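Local atomic coordinates of agrobacterium tumefaciens DPS (Agrobacterium tumefaciens, PDB entry 1O9R), a protein that stores iron as a ferric oxyhydroxide mineral inside a hollow dodecamer, oxidising ferrous ions with hydrogen peroxide and protecting DNA from oxidative damage without binding it. Residues I21-L26 with E71-L76; K92-P97 with I111-E116; K37-N42 with E53-F58; K102-L107 with A156-K161. One frame throughout, in Å; residues are numbered along the deposited sequence.

Contact 1. Residues I21-L26 with E71-L76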
# COMPACT_ATOMS: atom_id res chain seq x y z
N ILE A 21 -39.35 -4.23 -6.49
CA ILE A 21 -38.65 -2.99 -6.80
C ILE A 21 -37.15 -3.29 -7.06
O ILE A 21 -36.59 -2.73 -8.01
CB ILE A 21 -38.81 -1.99 -5.65
CG1 ILE A 21 -40.30 -1.58 -5.48
CG2 ILE A 21 -37.98 -0.74 -5.87
CD1 ILE A 21 -40.46 -0.88 -4.12
N LEU A 22 -36.54 -4.07 -6.21
CA LEU A 22 -35.10 -4.38 -6.35
C LEU A 22 -34.87 -5.17 -7.63
O LEU A 22 -33.96 -4.77 -8.36
CB LEU A 22 -34.70 -5.24 -5.15
CG LEU A 22 -34.60 -4.51 -3.80
CD1 LEU A 22 -34.68 -5.46 -2.62
CD2 LEU A 22 -33.26 -3.74 -3.77
N ASN A 23 -35.63 -6.26 -7.90
CA ASN A 23 -35.29 -7.00 -9.13
C ASN A 23 -35.57 -6.15 -10.36
O ASN A 23 -34.88 -6.34 -11.37
CB ASN A 23 -36.10 -8.31 -9.16
CG ASN A 23 -35.34 -9.46 -8.54
OD1 ASN A 23 -34.09 -9.51 -8.60
ND2 ASN A 23 -36.01 -10.45 -7.95
N GLU A 24 -36.62 -5.31 -10.32
CA GLU A 24 -36.81 -4.46 -11.51
C GLU A 24 -35.65 -3.53 -11.75
O GLU A 24 -35.09 -3.38 -12.86
CB GLU A 24 -38.12 -3.67 -11.25
CG GLU A 24 -38.39 -2.71 -12.42
CD GLU A 24 -39.55 -1.78 -12.07
OE1 GLU A 24 -39.43 -0.92 -11.20
OE2 GLU A 24 -40.57 -2.02 -12.73
N SER A 25 -35.18 -2.87 -10.68
CA SER A 25 -34.02 -1.99 -10.78
C SER A 25 -32.76 -2.77 -11.18
O SER A 25 -31.98 -2.23 -11.98
CB SER A 25 -33.75 -1.34 -9.42
OG SER A 25 -34.78 -0.41 -9.10
N LEU A 26 -32.57 -3.98 -10.65
CA LEU A 26 -31.36 -4.73 -10.97
C LEU A 26 -31.23 -4.94 -12.47
O LEU A 26 -30.14 -4.85 -13.02
CB LEU A 26 -31.45 -6.08 -10.24
CG LEU A 26 -30.28 -7.06 -10.49
CD1 LEU A 26 -28.98 -6.41 -10.01
CD2 LEU A 26 -30.54 -8.38 -9.77
N GLU A 71 -28.09 -8.51 -3.60
CA GLU A 71 -27.95 -9.12 -2.27
C GLU A 71 -29.15 -8.75 -1.39
O GLU A 71 -29.52 -9.63 -0.57
CB GLU A 71 -26.66 -8.63 -1.60
CG GLU A 71 -25.35 -9.03 -2.29
CD GLU A 71 -24.16 -8.40 -1.53
OE1 GLU A 71 -24.28 -7.51 -0.68
OE2 GLU A 71 -23.05 -8.69 -2.02
N ARG A 72 -29.69 -7.56 -1.53
CA ARG A 72 -30.87 -7.22 -0.69
C ARG A 72 -32.05 -8.08 -1.05
O ARG A 72 -32.76 -8.40 -0.08
CB ARG A 72 -31.16 -5.72 -0.89
CG ARG A 72 -32.22 -5.18 0.08
CD ARG A 72 -31.77 -5.43 1.56
NE ARG A 72 -32.81 -4.76 2.39
CZ ARG A 72 -32.86 -5.01 3.71
NH1 ARG A 72 -32.01 -5.82 4.30
NH2 ARG A 72 -33.79 -4.37 4.45
N VAL A 73 -32.26 -8.40 -2.34
CA VAL A 73 -33.37 -9.31 -2.66
C VAL A 73 -33.21 -10.56 -1.84
O VAL A 73 -34.20 -11.13 -1.27
CB VAL A 73 -33.28 -9.64 -4.16
CG1 VAL A 73 -34.24 -10.82 -4.46
CG2 VAL A 73 -33.59 -8.43 -5.02
N VAL A 74 -32.03 -11.18 -1.83
CA VAL A 74 -31.86 -12.47 -1.16
C VAL A 74 -31.96 -12.36 0.34
O VAL A 74 -32.46 -13.28 1.00
CB VAL A 74 -30.53 -13.13 -1.62
CG1 VAL A 74 -30.65 -13.33 -3.17
CG2 VAL A 74 -29.24 -12.43 -1.48
N GLN A 75 -31.47 -11.25 0.90
CA GLN A 75 -31.61 -11.01 2.32
C GLN A 75 -33.09 -11.07 2.72
O GLN A 75 -33.36 -11.48 3.85
CB GLN A 75 -31.06 -9.63 2.71
CG GLN A 75 -29.52 -9.62 2.68
CD GLN A 75 -29.00 -8.21 2.60
OE1 GLN A 75 -29.54 -7.27 3.15
NE2 GLN A 75 -27.93 -8.00 1.80
N LEU A 76 -33.97 -10.59 1.87
CA LEU A 76 -35.42 -10.57 2.17
C LEU A 76 -36.05 -11.90 1.82
O LEU A 76 -37.31 -11.90 1.91
CB LEU A 76 -36.03 -9.35 1.52
CG LEU A 76 -35.47 -8.00 1.98
CD1 LEU A 76 -36.18 -6.89 1.20
CD2 LEU A 76 -35.63 -7.83 3.48

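Contact 2. Residues K92-P97 with I111-E116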
# COMPACT_ATOMS: atom_id res chain seq x y z
N LYS A 92 -35.71 -1.67 -18.70
CA LYS A 92 -36.52 -0.57 -19.24
C LYS A 92 -35.75 0.22 -20.28
O LYS A 92 -36.31 1.20 -20.85
CB LYS A 92 -37.01 0.39 -18.15
CG LYS A 92 -37.96 -0.25 -17.16
CD LYS A 92 -38.92 -1.26 -17.70
CE LYS A 92 -39.95 -0.96 -18.73
NZ LYS A 92 -40.85 -2.14 -19.00
N LEU A 93 -34.50 -0.18 -20.60
CA LEU A 93 -33.72 0.60 -21.53
C LEU A 93 -33.89 0.14 -22.97
O LEU A 93 -34.01 -1.05 -23.22
CB LEU A 93 -32.21 0.48 -21.18
CG LEU A 93 -31.94 0.81 -19.71
CD1 LEU A 93 -30.42 0.77 -19.58
CD2 LEU A 93 -32.46 2.20 -19.33
N LYS A 94 -33.91 1.13 -23.85
CA LYS A 94 -33.97 0.75 -25.27
C LYS A 94 -32.59 0.23 -25.69
O LYS A 94 -31.55 0.69 -25.18
CB LYS A 94 -34.18 2.03 -26.09
CG LYS A 94 -34.07 3.40 -25.60
CD LYS A 94 -33.03 3.89 -24.59
CE LYS A 94 -33.58 3.87 -23.18
NZ LYS A 94 -32.70 3.60 -22.06
N ALA A 95 -32.59 -0.71 -26.63
CA ALA A 95 -31.34 -1.25 -27.15
C ALA A 95 -30.37 -0.17 -27.57
O ALA A 95 -30.65 0.85 -28.22
CB ALA A 95 -31.68 -2.11 -28.40
N TYR A 96 -29.10 -0.40 -27.13
CA TYR A 96 -28.07 0.59 -27.43
C TYR A 96 -27.61 0.43 -28.87
O TYR A 96 -27.36 -0.67 -29.36
CB TYR A 96 -26.86 0.33 -26.45
CG TYR A 96 -25.91 1.50 -26.43
CD1 TYR A 96 -26.14 2.62 -25.61
CD2 TYR A 96 -24.78 1.52 -27.24
CE1 TYR A 96 -25.31 3.71 -25.58
CE2 TYR A 96 -23.94 2.63 -27.22
CZ TYR A 96 -24.18 3.72 -26.40
OH TYR A 96 -23.38 4.82 -26.35
N PRO A 97 -27.44 1.56 -29.57
CA PRO A 97 -27.03 1.45 -30.99
C PRO A 97 -25.62 0.94 -31.18
O PRO A 97 -24.71 1.46 -30.53
CB PRO A 97 -27.24 2.85 -31.51
CG PRO A 97 -27.09 3.76 -30.32
CD PRO A 97 -27.69 2.94 -29.17
N ILE A 111 -26.49 9.49 -21.95
CA ILE A 111 -27.28 10.43 -21.12
C ILE A 111 -28.74 9.97 -21.04
O ILE A 111 -29.36 9.98 -20.00
CB ILE A 111 -27.18 11.84 -21.67
CG1 ILE A 111 -25.77 12.41 -21.35
CG2 ILE A 111 -28.27 12.77 -21.10
CD1 ILE A 111 -25.36 13.60 -22.19
N GLU A 112 -29.29 9.46 -22.19
CA GLU A 112 -30.68 9.02 -22.11
C GLU A 112 -30.84 7.86 -21.13
O GLU A 112 -31.81 7.82 -20.38
CB GLU A 112 -31.21 8.62 -23.50
CG GLU A 112 -31.41 9.79 -24.45
CD GLU A 112 -32.10 9.39 -25.75
OE1 GLU A 112 -32.43 8.19 -25.99
OE2 GLU A 112 -32.31 10.35 -26.53
N ARG A 113 -29.90 6.91 -21.19
CA ARG A 113 -30.05 5.68 -20.38
C ARG A 113 -29.70 5.97 -18.93
O ARG A 113 -30.33 5.40 -18.04
CB ARG A 113 -29.29 4.52 -21.06
CG ARG A 113 -30.01 4.15 -22.39
CD ARG A 113 -29.09 3.30 -23.26
NE ARG A 113 -29.81 2.93 -24.51
CZ ARG A 113 -29.96 3.77 -25.53
NH1 ARG A 113 -29.51 5.00 -25.55
NH2 ARG A 113 -30.65 3.37 -26.64
N TYR A 114 -28.61 6.68 -18.72
CA TYR A 114 -28.27 7.05 -17.35
C TYR A 114 -29.37 7.88 -16.71
O TYR A 114 -29.68 7.70 -15.52
CB TYR A 114 -26.93 7.87 -17.29
CG TYR A 114 -25.73 6.93 -17.13
CD1 TYR A 114 -25.08 6.90 -15.89
CD2 TYR A 114 -25.26 6.21 -18.19
CE1 TYR A 114 -23.96 6.04 -15.79
CE2 TYR A 114 -24.19 5.34 -18.09
CZ TYR A 114 -23.57 5.30 -16.85
OH TYR A 114 -22.49 4.42 -16.69
N GLY A 115 -30.02 8.80 -17.47
CA GLY A 115 -31.14 9.57 -16.93
C GLY A 115 -32.30 8.66 -16.52
O GLY A 115 -32.87 8.81 -15.44
N GLU A 116 -32.59 7.69 -17.41
CA GLU A 116 -33.70 6.78 -17.06
C GLU A 116 -33.42 5.96 -15.81
O GLU A 116 -34.26 5.83 -14.89
CB GLU A 116 -34.03 5.86 -18.26
CG GLU A 116 -34.66 6.73 -19.35
CD GLU A 116 -34.73 6.04 -20.68
OE1 GLU A 116 -35.38 6.56 -21.62
OE2 GLU A 116 -34.11 4.97 -20.81

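Contact 3. Residues K37-N42 with E53-F58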
# COMPACT_ATOMS: atom_id res chain seq x y z
N LYS A 37 -19.87 -0.29 -21.07
CA LYS A 37 -18.70 -0.87 -21.72
C LYS A 37 -18.87 -0.86 -23.25
O LYS A 37 -17.91 -0.58 -23.97
CB LYS A 37 -18.44 -2.28 -21.22
CG LYS A 37 -17.73 -2.34 -19.86
CD LYS A 37 -16.22 -2.02 -20.07
CE LYS A 37 -15.50 -2.18 -18.71
NZ LYS A 37 -14.03 -1.99 -19.01
N GLN A 38 -20.09 -1.07 -23.77
CA GLN A 38 -20.34 -1.03 -25.22
C GLN A 38 -19.88 0.31 -25.76
O GLN A 38 -19.19 0.42 -26.80
CB GLN A 38 -21.84 -1.30 -25.45
CG GLN A 38 -22.20 -1.10 -26.95
CD GLN A 38 -21.60 -2.18 -27.80
OE1 GLN A 38 -21.41 -1.93 -29.04
NE2 GLN A 38 -21.26 -3.31 -27.33
N ALA A 39 -20.23 1.42 -25.08
CA ALA A 39 -19.84 2.75 -25.54
C ALA A 39 -18.36 2.94 -25.36
O ALA A 39 -17.65 3.38 -26.29
CB ALA A 39 -20.60 3.78 -24.69
N HIS A 40 -17.80 2.55 -24.22
CA HIS A 40 -16.39 2.71 -23.93
C HIS A 40 -15.49 2.10 -24.98
O HIS A 40 -14.46 2.74 -25.39
CB HIS A 40 -16.17 2.09 -22.56
CG HIS A 40 -14.84 1.52 -22.21
ND1 HIS A 40 -13.88 2.23 -21.47
CD2 HIS A 40 -14.31 0.29 -22.42
CE1 HIS A 40 -12.85 1.43 -21.20
NE2 HIS A 40 -13.09 0.28 -21.81
N TRP A 41 -15.81 0.90 -25.49
CA TRP A 41 -14.91 0.29 -26.48
C TRP A 41 -14.93 1.00 -27.82
O TRP A 41 -13.93 1.01 -28.54
CB TRP A 41 -15.34 -1.17 -26.75
CG TRP A 41 -15.18 -2.08 -25.59
CD1 TRP A 41 -14.09 -2.16 -24.77
CD2 TRP A 41 -16.11 -3.03 -25.08
NE1 TRP A 41 -14.30 -3.11 -23.79
CE2 TRP A 41 -15.54 -3.65 -23.95
CE3 TRP A 41 -17.39 -3.40 -25.51
CZ2 TRP A 41 -16.22 -4.66 -23.24
CZ3 TRP A 41 -18.05 -4.40 -24.78
CH2 TRP A 41 -17.44 -4.99 -23.65
N ASN A 42 -16.10 1.55 -28.18
CA ASN A 42 -16.35 2.02 -29.54
C ASN A 42 -16.33 3.51 -29.74
O ASN A 42 -16.67 4.05 -30.83
CB ASN A 42 -17.70 1.45 -30.04
CG ASN A 42 -17.66 -0.07 -30.16
OD1 ASN A 42 -16.85 -0.58 -30.97
ND2 ASN A 42 -18.43 -0.84 -29.39
N GLU A 53 -11.80 6.32 -20.19
CA GLU A 53 -11.48 5.96 -18.79
C GLU A 53 -12.60 6.24 -17.81
O GLU A 53 -12.83 5.49 -16.87
CB GLU A 53 -10.16 6.66 -18.39
CG GLU A 53 -8.99 6.04 -19.22
CD GLU A 53 -7.65 6.58 -18.78
OE1 GLU A 53 -7.58 7.63 -18.14
OE2 GLU A 53 -6.60 5.98 -19.15
N LEU A 54 -13.30 7.34 -18.00
CA LEU A 54 -14.40 7.68 -17.04
C LEU A 54 -15.44 6.60 -17.07
O LEU A 54 -15.99 6.17 -16.06
CB LEU A 54 -14.94 9.03 -17.44
CG LEU A 54 -16.17 9.51 -16.64
CD1 LEU A 54 -15.83 9.70 -15.17
CD2 LEU A 54 -16.78 10.77 -17.25
N LEU A 55 -15.80 6.11 -18.25
CA LEU A 55 -16.82 5.07 -18.37
C LEU A 55 -16.39 3.82 -17.62
O LEU A 55 -17.28 3.08 -17.14
CB LEU A 55 -17.12 4.74 -19.84
CG LEU A 55 -17.75 5.93 -20.57
CD1 LEU A 55 -17.94 5.59 -22.06
CD2 LEU A 55 -19.12 6.26 -19.94
N ASP A 56 -15.09 3.50 -17.47
CA ASP A 56 -14.76 2.33 -16.64
C ASP A 56 -15.03 2.58 -15.16
O ASP A 56 -15.46 1.67 -14.44
CB ASP A 56 -13.26 2.06 -16.88
CG ASP A 56 -12.99 1.10 -18.00
OD1 ASP A 56 -11.75 0.95 -18.29
OD2 ASP A 56 -13.94 0.55 -18.57
N THR A 57 -14.82 3.83 -14.70
CA THR A 57 -15.16 4.13 -13.30
C THR A 57 -16.68 3.96 -13.11
O THR A 57 -17.12 3.41 -12.08
CB THR A 57 -14.77 5.57 -12.93
OG1 THR A 57 -13.34 5.67 -13.10
CG2 THR A 57 -15.21 5.90 -11.51
N PHE A 58 -17.51 4.39 -14.08
CA PHE A 58 -18.95 4.23 -13.93
C PHE A 58 -19.30 2.77 -13.93
O PHE A 58 -20.19 2.34 -13.16
CB PHE A 58 -19.64 4.88 -15.13
CG PHE A 58 -19.60 6.39 -15.14
CD1 PHE A 58 -20.22 6.98 -16.24
CD2 PHE A 58 -19.04 7.15 -14.11
CE1 PHE A 58 -20.20 8.37 -16.33
CE2 PHE A 58 -19.09 8.53 -14.23
CZ PHE A 58 -19.66 9.11 -15.32

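Contact 4. Residues K102-L107 with A156-K161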
# COMPACT_ATOMS: atom_id res chain seq x y z
N LYS A 102 -18.93 8.49 -33.07
CA LYS A 102 -18.62 9.80 -32.56
C LYS A 102 -18.91 9.86 -31.04
O LYS A 102 -20.01 9.50 -30.65
CB LYS A 102 -19.49 10.89 -33.24
CG LYS A 102 -18.99 10.97 -34.70
CD LYS A 102 -19.32 12.30 -35.34
CE LYS A 102 -20.72 12.38 -35.91
NZ LYS A 102 -20.80 13.69 -36.67
N ILE A 103 -18.00 10.54 -30.35
CA ILE A 103 -18.22 10.59 -28.86
C ILE A 103 -19.51 11.34 -28.51
O ILE A 103 -20.15 10.92 -27.57
CB ILE A 103 -17.00 11.16 -28.19
CG1 ILE A 103 -15.95 10.02 -28.36
CG2 ILE A 103 -17.23 11.48 -26.72
CD1 ILE A 103 -14.56 10.48 -28.04
N HIS A 104 -19.80 12.41 -29.26
CA HIS A 104 -21.06 13.11 -28.90
C HIS A 104 -22.24 12.15 -29.05
O HIS A 104 -23.19 12.30 -28.27
CB HIS A 104 -21.24 14.29 -29.88
CG HIS A 104 -22.17 15.36 -29.39
ND1 HIS A 104 -21.99 16.66 -29.82
CD2 HIS A 104 -23.21 15.33 -28.56
CE1 HIS A 104 -22.94 17.41 -29.22
NE2 HIS A 104 -23.70 16.63 -28.45
N ASP A 105 -22.28 11.26 -30.05
CA ASP A 105 -23.40 10.35 -30.24
C ASP A 105 -23.50 9.34 -29.10
O ASP A 105 -24.59 9.06 -28.58
CB ASP A 105 -23.34 9.64 -31.61
CG ASP A 105 -23.56 10.54 -32.81
OD1 ASP A 105 -24.22 11.54 -32.57
OD2 ASP A 105 -23.04 10.15 -33.87
N HIS A 106 -22.32 8.89 -28.60
CA HIS A 106 -22.37 7.99 -27.43
C HIS A 106 -22.77 8.77 -26.22
O HIS A 106 -23.53 8.18 -25.45
CB HIS A 106 -20.93 7.42 -27.22
CG HIS A 106 -20.61 6.23 -28.08
ND1 HIS A 106 -21.18 4.98 -27.97
CD2 HIS A 106 -19.76 6.15 -29.16
CE1 HIS A 106 -20.71 4.16 -28.91
NE2 HIS A 106 -19.86 4.87 -29.64
N LEU A 107 -22.25 9.99 -26.01
CA LEU A 107 -22.69 10.76 -24.85
C LEU A 107 -24.21 10.96 -24.86
O LEU A 107 -24.82 10.79 -23.81
CB LEU A 107 -22.01 12.13 -24.82
CG LEU A 107 -20.49 12.08 -24.50
CD1 LEU A 107 -19.83 13.43 -24.74
CD2 LEU A 107 -20.33 11.66 -23.03
N ALA A 156 -22.40 17.34 -18.42
CA ALA A 156 -21.49 18.46 -18.41
C ALA A 156 -20.52 18.47 -19.62
O ALA A 156 -20.01 19.55 -19.93
CB ALA A 156 -20.67 18.56 -17.13
N HIS A 157 -20.44 17.37 -20.34
CA HIS A 157 -19.63 17.35 -21.55
C HIS A 157 -20.42 17.92 -22.73
O HIS A 157 -19.75 18.28 -23.71
CB HIS A 157 -19.25 15.91 -21.92
CG HIS A 157 -18.14 15.31 -21.11
ND1 HIS A 157 -18.31 14.67 -19.89
CD2 HIS A 157 -16.80 15.27 -21.37
CE1 HIS A 157 -17.11 14.31 -19.44
NE2 HIS A 157 -16.17 14.64 -20.32
N VAL A 158 -21.73 18.05 -22.64
CA VAL A 158 -22.50 18.50 -23.82
C VAL A 158 -23.27 19.77 -23.48
O VAL A 158 -23.71 20.42 -24.45
CB VAL A 158 -23.49 17.44 -24.33
CG1 VAL A 158 -22.78 16.12 -24.64
CG2 VAL A 158 -24.65 17.13 -23.36
N GLN A 159 -23.31 20.20 -22.22
CA GLN A 159 -24.08 21.41 -21.89
C GLN A 159 -23.45 22.68 -22.44
O GLN A 159 -24.20 23.64 -22.64
CB GLN A 159 -24.30 21.54 -20.37
CG GLN A 159 -25.34 20.52 -19.88
CD GLN A 159 -25.24 20.26 -18.41
OE1 GLN A 159 -24.14 20.32 -17.86
NE2 GLN A 159 -26.36 19.98 -17.77
N GLU A 160 -22.15 22.66 -22.66
CA GLU A 160 -21.50 23.77 -23.39
C GLU A 160 -20.64 23.09 -24.44
O GLU A 160 -20.28 21.89 -24.39
CB GLU A 160 -20.70 24.71 -22.51
CG GLU A 160 -21.43 25.49 -21.49
CD GLU A 160 -22.19 26.68 -22.02
OE1 GLU A 160 -22.09 27.01 -23.21
OE2 GLU A 160 -22.92 27.24 -21.22
N LYS A 161 -20.30 23.82 -25.53
CA LYS A 161 -19.57 23.27 -26.65
C LYS A 161 -18.13 23.79 -26.72
O LYS A 161 -17.36 23.51 -27.64
CB LYS A 161 -20.27 23.77 -27.95
CG LYS A 161 -21.74 23.26 -27.92
CD LYS A 161 -22.39 23.45 -29.30
CE LYS A 161 -23.86 23.09 -29.28
NZ LYS A 161 -24.05 21.62 -29.09

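Contact 1. Residues I21-L26 with E71-L76
Leu22 and Val73 meet where the first two long helices of the ferritin-like four-helix bundle, 12-42 and 48-75, run antiparallel, their local axes 9.5 Å apart at closest approach and 157° between their directions. Leu22 makes most of the contacts across this interface. Its CB lies only 3.4 Å from Val73 CG2, tighter than an ordinary van der Waals contact. With CG turned anti to its carbonyl carbon (chi1 -73°), the chain continues toward the end of helix 48-75. There CD1 comes to 3.7 Å from Arg72 CG and, more loosely, to 4.3 Å from Leu76 CD1, while CD2 rests 4.1 Å from Arg72 CB. Phe140 of helix 134-156 also packs on Leu22.

Only the aliphatic root of Arg72 serves this apolar seam. Its chain bends at CG and carries the guanidinium away to Asp133 and Thr136 of the same chain and to Asp148 of a neighbouring subunit. Leu76 CD2 lies over one face of that guanidinium, and Arg72 NH1 donates to Gln75 OE1, which lies nearly in the guanidinium plane. Beside Leu22, Asn23 crosses Val73 at about a right angle, its amide hydrogen-bonded to the backbone of Thr79 and Leu81. The two methyls of Val73 divide this amide between them: CG2 is 3.8 Å from Asn23 OD1, and CG1 is 3.9 Å from Asn23 ND2.

Contact 2. Residues K92-P97 with I111-E116
Arg113 reaches out from helix 103-130 to the loop segment 92-97, and its guanidinium takes hold of the carbonyl of Lys94 side-on. Arg113 NE donates to Lys94 O at 2.9 Å with an N-H...O angle of 154°; Arg113 NH2 donates to the same Lys94 O at 3.2 Å and less straight, at 138°. Both nitrogens approach from one face of the carbonyl plane, with NH2 well above it, yet the oxygen stays close to the plane of the guanidinium. A weak bond from NH2 to Ala95 O adds a second carbonyl.

The flat group is sandwiched. Lys94 CD covers one face, 3.2 Å from Arg113 CZ, and Tyr96 CD1 lies over the other, the ring turned 73° to the guanidinium so that Arg113 CD comes to the ring edge. Beyond the arginine, the Lys94 ammonium is modelled against the Glu116 carboxylate as a salt bridge, but the atoms sit too close together in the model for the geometry of this bridge to be relied on. Leu93 CD1 is 4.2 Å from Arg113 CB.

Outer residues hold these groups in place. Arg113 runs extended from CG to NE, and NH1 is spent on Ala109 O one turn back in its own helix. Leu32 of helix 12-42 touches Arg113 as well, and the Tyr96 hydroxyl is probably hydrogen-bonded to His106 ND1. The long connection between the second and third bundle helices, which in Dps proteins carries a short helix (here 84-90), is thus fastened to the third helix of the ferritin-like four-helix bundle, 103-130.

Contact 3. Residues K37-N42 with E53-F58
The CA atoms of His40 and Leu55 come within 6.1 Å of each other across the antiparallel helices 12-42 and 48-75 of the ferritin-like bundle, which here cross at 163° with an axial separation of 9.1 Å. Where the helices are nearest the contact is apolar: His40 CB sits 3.9 Å from Leu55 CB, and Leu55 CD1 lies against the backbone N of His40 and the methyl of Ala39. Leu110 of helix 103-130 covers both Ala39 and Leu55 from a third helix.

On one flank the chemistry turns polar. His40 is an iron-binding residue, and a bound iron(III) ion lies close to its side chain. With CG anti to the backbone N (chi1 152°), the ring swings out along Asp56. Asp56 OD2 lies over one face of the ring, offset toward the rim, with the ring and carboxylate planes 40° apart. It makes no hydrogen bond to the ring; the ND1 of His40 is hydrogen-bonded to His52 O instead, while the His52 ring stacks on that of His40. Trp41 NE1 lies at the ring edge.

The carboxylate is held by Lys37. That lysine starts out pointing away from helix 48-75, but a bend at CG returns its tip. The ammonium also forms a salt bridge to Asp67 of a neighbouring subunit, itself probably an iron ligand, consistent with a ferroxidase centre at the interface between subunits. Lys37 NZ meets Asp56 OD2 at 2.6 Å from above the carboxylate plane, and that same OD2 lies 3.0 Å from His40 CE1.

Contact 4. Residues K102-L107 with A156-K161
Leu107 and Val158 run alongside one another in opposite senses, joining the start of helix 103-130 to the C-terminal tail that passes beside it after leaving the last helix of the ferritin-like four-helix bundle. Leu107 CD1 is 4.0 Å from Val158 CG1, and that same valine methyl rests 4.1 Å from Leu107 CB, so the leucine lies along one branch of the valine. Against His157 the leucine stands at about a right angle, with Leu107 CD1 3.8 Å from His157 CB; the imidazole itself is turned elsewhere, ND1 bonded to Phe153 O and the ring edge-to-face with Phe48 of a neighbouring subunit.

His104, one turn earlier, comes at Val158 aslant. A chi1 of -160°, with CG trans to N, brings the His104 ring round to the tail, although its CB points to the side, and His104 NE2 reaches 4.0 Å from Val158 CG1. No hydrogen bond joins the two segments, and the contact is partly buried, with Lys161 exposed. Both segments also sit at subunit boundaries: Ile103 and His104 make backbone hydrogen bonds to one neighbouring subunit, Ala156 to another. At the outer end Lys161 approaches His104 near the plane of its ring, Lys161 NZ coming to 4.4 Å from His104 CE1.

Contacts 1 and 3 are both buried and join the same antiparallel helices, 12-42 and 48-75, on opposite sides of the chain's centre; the first is mainly aliphatic, the second adds a salt bridge beside an iron-binding histidine. Contacts 2 and 4 are partly buried and share helix 103-130, each fastening a non-helical segment to it, one by an arginine gripping carbonyls, the other by apolar contact without hydrogen bonds. Contacts 2, 3 and 4 touch one another: Tyr96 of contact 2 packs on Ala39 of contact 3, and its hydroxyl probably bonds His106 of contact 4. Contact 1 stands apart, touching none of them.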